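Local structure of 6-phosphofructokinase subunit beta (Saccharomyces cerevisiae, 3O8O) at residues R561-D566 / D652-Y657; V587-E592 / K622-S627. The protein catalyses the ATP-dependent phosphorylation of fructose 6-phosphate to fructose 1,6-bisphosphate, the first committing step of glycolysis, as one subunit type of an allosterically regulated enzyme. One frame throughout, in Å; residues are numbered along the deposited sequence.

Contact 1 of 2, residues R561-D566 / D652-Y657; sequences RAFVVD and DAKPAY. With FDP (2,6-di-O-phosphono-beta-D-fructofuranose), chain J.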
# COMPACT_ATOMS: atom_id res chain seq x y z
N ARG B 561 25.27 -5.85 5.65
CA ARG B 561 23.87 -5.95 5.31
C ARG B 561 23.05 -6.44 6.46
O ARG B 561 23.47 -7.31 7.22
CB ARG B 561 23.68 -6.87 4.12
CG ARG B 561 22.23 -7.22 3.90
CD ARG B 561 22.00 -7.77 2.55
NE ARG B 561 22.12 -6.76 1.51
CZ ARG B 561 21.86 -7.00 0.22
NH1 ARG B 561 21.49 -8.22 -0.15
NH2 ARG B 561 21.97 -6.05 -0.68
N ALA B 562 21.86 -5.88 6.59
CA ALA B 562 20.93 -6.27 7.64
C ALA B 562 19.60 -6.62 6.98
O ALA B 562 19.28 -6.14 5.89
CB ALA B 562 20.73 -5.11 8.66
N PHE B 563 18.84 -7.48 7.64
CA PHE B 563 17.54 -7.89 7.13
C PHE B 563 16.45 -7.48 8.09
O PHE B 563 16.59 -7.65 9.30
CB PHE B 563 17.45 -9.41 6.95
CG PHE B 563 17.91 -9.91 5.62
CD1 PHE B 563 19.18 -10.46 5.46
CD2 PHE B 563 17.07 -9.85 4.52
CE1 PHE B 563 19.60 -10.95 4.21
CE2 PHE B 563 17.48 -10.33 3.28
CZ PHE B 563 18.74 -10.88 3.13
N VAL B 564 15.37 -6.92 7.57
CA VAL B 564 14.24 -6.58 8.40
C VAL B 564 13.24 -7.69 8.10
O VAL B 564 12.73 -7.80 6.97
CB VAL B 564 13.62 -5.24 8.04
CG1 VAL B 564 12.38 -4.99 8.91
CG2 VAL B 564 14.62 -4.16 8.25
N VAL B 565 13.01 -8.53 9.11
CA VAL B 565 12.14 -9.68 9.00
C VAL B 565 10.79 -9.46 9.59
O VAL B 565 10.66 -9.30 10.80
CB VAL B 565 12.71 -10.86 9.75
CG1 VAL B 565 11.91 -12.10 9.40
CG2 VAL B 565 14.17 -11.03 9.41
N ASP B 566 9.77 -9.48 8.73
CA ASP B 566 8.40 -9.30 9.18
C ASP B 566 8.01 -10.51 10.06
O ASP B 566 8.15 -11.64 9.63
CB ASP B 566 7.49 -9.22 7.96
CG ASP B 566 6.05 -9.01 8.33
OD1 ASP B 566 5.78 -8.04 9.06
OD2 ASP B 566 5.18 -9.81 7.90
N ASP B 652 23.46 -1.64 3.86
CA ASP B 652 22.08 -1.57 3.41
C ASP B 652 21.20 -2.58 4.14
O ASP B 652 21.68 -3.32 5.03
CB ASP B 652 21.98 -1.81 1.91
CG ASP B 652 22.35 -3.22 1.54
OD1 ASP B 652 22.10 -3.66 0.39
OD2 ASP B 652 22.91 -3.89 2.43
N ALA B 653 19.92 -2.61 3.78
CA ALA B 653 18.99 -3.53 4.40
C ALA B 653 17.97 -4.02 3.40
O ALA B 653 17.58 -3.27 2.49
CB ALA B 653 18.27 -2.86 5.53
N LYS B 654 17.55 -5.27 3.56
CA LYS B 654 16.56 -5.87 2.68
C LYS B 654 15.42 -6.40 3.52
O LYS B 654 15.57 -6.67 4.70
CB LYS B 654 17.13 -7.02 1.85
CG LYS B 654 18.19 -6.63 0.84
CD LYS B 654 17.75 -5.42 0.06
CE LYS B 654 18.66 -5.13 -1.12
NZ LYS B 654 18.39 -6.04 -2.24
N PRO B 655 14.25 -6.54 2.91
CA PRO B 655 13.12 -7.06 3.70
C PRO B 655 13.03 -8.59 3.61
O PRO B 655 13.60 -9.22 2.70
CB PRO B 655 11.92 -6.35 3.07
CG PRO B 655 12.33 -6.24 1.64
CD PRO B 655 13.79 -5.92 1.66
N ALA B 656 12.34 -9.19 4.57
CA ALA B 656 12.17 -10.63 4.59
C ALA B 656 10.79 -10.93 5.13
O ALA B 656 10.44 -10.46 6.21
CB ALA B 656 13.22 -11.29 5.46
N TYR B 657 10.01 -11.69 4.37
CA TYR B 657 8.67 -12.04 4.79
C TYR B 657 8.43 -13.54 4.87
O TYR B 657 7.84 -14.13 3.97
CB TYR B 657 7.64 -11.41 3.85
CG TYR B 657 7.55 -9.91 3.93
CD1 TYR B 657 8.37 -9.11 3.16
CD2 TYR B 657 6.61 -9.31 4.73
CE1 TYR B 657 8.25 -7.70 3.19
CE2 TYR B 657 6.48 -7.92 4.77
CZ TYR B 657 7.30 -7.12 3.99
OH TYR B 657 7.16 -5.75 4.02
P1 FDP J . 19.76 -13.09 -9.51
O1P FDP J . 21.10 -13.45 -10.02
O2P FDP J . 18.62 -13.33 -10.62
O3P FDP J . 19.67 -11.54 -9.10
O1 FDP J . 15.73 -13.83 -7.49
C1 FDP J . 16.91 -14.14 -8.24
C2 FDP J . 18.14 -13.68 -7.45
O2 FDP J . 19.34 -13.92 -8.19
C3 FDP J . 18.23 -14.40 -6.11
O3 FDP J . 19.23 -15.43 -6.17
C4 FDP J . 18.75 -13.29 -5.20
O4 FDP J . 18.43 -13.62 -3.85
C5 FDP J . 17.90 -12.14 -5.74
O5 FDP J . 17.99 -12.29 -7.16
C6 FDP J . 18.41 -10.75 -5.34
O6 FDP J . 18.51 -10.59 -3.93
P2 FDP J . 19.19 -9.25 -3.35
O4P FDP J . 18.19 -8.16 -3.22
O5P FDP J . 19.86 -9.63 -1.94
O6P FDP J . 20.39 -8.89 -4.36

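Contact 2 of 2, residues V587-E592 / K622-S627; sequences VSYVPE and KLILKS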
# COMPACT_ATOMS: atom_id res chain seq x y z
N VAL B 587 18.30 -5.95 16.60
CA VAL B 587 17.16 -5.13 16.94
C VAL B 587 15.88 -5.94 16.79
O VAL B 587 15.84 -6.89 16.03
CB VAL B 587 17.05 -3.92 16.01
CG1 VAL B 587 16.00 -2.94 16.54
CG2 VAL B 587 18.39 -3.27 15.85
N SER B 588 14.86 -5.56 17.55
CA SER B 588 13.56 -6.20 17.45
C SER B 588 12.48 -5.15 17.79
O SER B 588 12.55 -4.46 18.82
CB SER B 588 13.49 -7.40 18.37
OG SER B 588 13.22 -6.99 19.69
N TYR B 589 11.50 -4.99 16.92
CA TYR B 589 10.43 -4.04 17.15
C TYR B 589 9.14 -4.79 17.45
O TYR B 589 8.80 -5.74 16.72
CB TYR B 589 10.26 -3.14 15.92
CG TYR B 589 11.43 -2.25 15.63
CD1 TYR B 589 12.00 -2.20 14.36
CD2 TYR B 589 11.99 -1.46 16.62
CE1 TYR B 589 13.10 -1.38 14.10
CE2 TYR B 589 13.09 -0.65 16.38
CZ TYR B 589 13.64 -0.61 15.11
OH TYR B 589 14.71 0.21 14.85
N VAL B 590 8.42 -4.38 18.49
CA VAL B 590 7.17 -5.05 18.87
C VAL B 590 5.97 -4.14 18.94
O VAL B 590 6.10 -2.95 19.14
CB VAL B 590 7.33 -5.74 20.19
CG1 VAL B 590 8.20 -6.99 19.98
CG2 VAL B 590 7.95 -4.79 21.21
N PRO B 591 4.76 -4.71 18.82
CA PRO B 591 3.54 -3.91 18.85
C PRO B 591 3.39 -3.07 20.09
O PRO B 591 2.98 -1.92 20.03
CB PRO B 591 2.42 -4.95 18.74
CG PRO B 591 3.10 -6.14 18.10
CD PRO B 591 4.45 -6.15 18.77
N GLU B 592 3.74 -3.65 21.22
CA GLU B 592 3.60 -2.94 22.48
C GLU B 592 4.48 -1.70 22.59
O GLU B 592 4.17 -0.79 23.35
CB GLU B 592 3.87 -3.92 23.62
CG GLU B 592 3.01 -5.18 23.50
CD GLU B 592 3.76 -6.38 22.92
OE1 GLU B 592 4.73 -6.16 22.16
OE2 GLU B 592 3.38 -7.54 23.22
N LYS B 622 23.45 -8.78 10.16
CA LYS B 622 22.60 -8.36 11.27
C LYS B 622 21.11 -8.52 10.95
O LYS B 622 20.70 -8.35 9.80
CB LYS B 622 22.86 -6.89 11.64
CG LYS B 622 24.29 -6.55 12.00
N LEU B 623 20.32 -8.82 11.98
CA LEU B 623 18.88 -9.01 11.82
C LEU B 623 18.09 -8.04 12.67
O LEU B 623 18.44 -7.74 13.81
CB LEU B 623 18.46 -10.42 12.24
CG LEU B 623 19.00 -11.63 11.51
CD1 LEU B 623 18.38 -12.87 12.09
CD2 LEU B 623 18.65 -11.52 10.03
N ILE B 624 16.99 -7.57 12.11
CA ILE B 624 16.10 -6.68 12.81
C ILE B 624 14.77 -7.40 12.68
O ILE B 624 14.25 -7.51 11.57
CB ILE B 624 16.00 -5.31 12.11
CG1 ILE B 624 17.33 -4.57 12.18
CG2 ILE B 624 14.93 -4.47 12.75
CD1 ILE B 624 17.33 -3.30 11.39
N LEU B 625 14.26 -7.94 13.78
CA LEU B 625 12.97 -8.63 13.73
C LEU B 625 11.93 -7.59 14.01
O LEU B 625 12.04 -6.80 14.94
CB LEU B 625 12.87 -9.76 14.75
CG LEU B 625 13.95 -10.86 14.68
CD1 LEU B 625 13.38 -12.11 15.33
CD2 LEU B 625 14.37 -11.16 13.22
N LYS B 626 10.90 -7.57 13.20
CA LYS B 626 9.87 -6.59 13.40
C LYS B 626 8.48 -7.19 13.32
O LYS B 626 8.05 -7.65 12.27
CB LYS B 626 10.06 -5.48 12.36
CG LYS B 626 9.04 -4.35 12.39
CD LYS B 626 8.00 -4.55 11.36
CE LYS B 626 6.94 -3.47 11.40
NZ LYS B 626 5.93 -3.63 10.30
N SER B 627 7.80 -7.23 14.46
CA SER B 627 6.43 -7.69 14.48
C SER B 627 5.71 -6.71 13.56
O SER B 627 5.93 -5.50 13.65
CB SER B 627 5.84 -7.56 15.89
OG SER B 627 6.23 -8.64 16.74

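Contact 1 of 2, residues R561-D566 / D652-Y657
Arg561 takes hold of Asp652 side-on, through NE and one terminal nitrogen. Its NH2 lies 2.6 Å from Asp652 OD1, on the syn lone pair, while NE gives an almost straight bond of 3.1 Å to Asp652 OD2. Both oxygens stay close to the guanidinium plane, although the carboxylate itself is turned 35° from that plane. The Arg561 chain runs extended through chi1 and chi2 and bends at chi3 (-72°), bringing the head group to the Asp652 carboxylate. Lys654 covers one guanidinium face with its CG, 3.7 Å above the centre. On the side of NH1 the partner is the bound bisphosphate: Arg561 NH1 reaches phosphate oxygen O5P of FDP at 2.8 Å, a weak, bent bond. Lys654 also turns its amino end toward this phosphate, but NZ is modelled too close for the details of that approach to be trusted. Asp652, gripping the NE-NH2 edge of the guanidinium, probably offsets part of that positive charge and fixes the rotation of the group.

Farther along, Phe563 CE2 rests 3.6 Å from Lys654 CB, on the same face of the sheet; helix 537-558 packs against this ring. Beneath these side chains the backbones run parallel, joined by five hydrogen bonds from Ala562 N to Asp652 O through to Asp566 N to Ala656 O, the latter 2.8 Å long. At the far end Asp566 CB meets Tyr657 CD2 at 3.3 Å, while Asp566 OD1 bonds Thr628 and the tyrosine OH bonds Thr637. This is a parallel pair made of an inner strand, 561-567, and strand 652-656, outermost within this chain, in the four-stranded sheet of the C-terminal regulatory domain; its Arg561 and Lys654 form part of a predicted fructose 2,6-bisphosphate activator site shared with subunit alpha.

Contact 2 of 2, residues V587-E592 / K622-S627
Strands 587-589 and 622-627 are the two parallel arms of a beta-alpha-beta unit, with helix 597-614 as the crossover between them. Val587 and Ile624 stand side by side on the face turned to that helix, Val587 CB 3.9 Å from Ile624 CG1. The methyl branch of the isoleucine, CG2, points away from its own backbone N and comes within 3.8 Å of Tyr589 CE1. Lys626 CG approaches the same ring at its edge, so the aliphatic start of the lysine packs against the tyrosine. The polar ends go their own ways: Tyr589 OH bonds Asp603 on the crossover helix, and Lys626 NZ is held by the backbone oxygens of Leu634 and Thr628.

Three good backbone bonds zip the pair. Leu625 N donates to Val587 O, Tyr589 N to Leu625 O at 2.7 Å, and Ser627 N to Tyr589 O at 2.9 Å; a fourth, from Val587 N to Leu623 O, is weak. Past the strand end Pro591 turns its ring onto Ser627, CD lying 3.5 Å from Ser627 CB.

Ser588 and Leu625 occupy the opposite face, which is covered by helix 574-583, with helix 537-558 also reaching Leu625. Strand 587-589 is outermost in the sheet within this chain, while strand 622-627 bonds on its other side to strand 561-567.

Well into the regulatory domain, after its five-stranded sheet, the chain lays down strand 561-567, runs through helix 574-583 to strand 587-589, outermost within this chain, and crosses by helix 597-614 to strand 622-627, where contact 2 closes the smaller loop. It then passes helix 636-647 and returns to place strand 652-656 beside strand 561-567, closing contact 1 around everything between. Contact 2 is thus enclosed by contact 1, without crossing. Strands 561-567 and 622-627 are themselves neighbours, tied by backbone bonds such as Phe563 O to Ile624 N; this central pairing links the two contacts into one parallel sheet, in the order 587-589, 622-627, 561-567, 652-656.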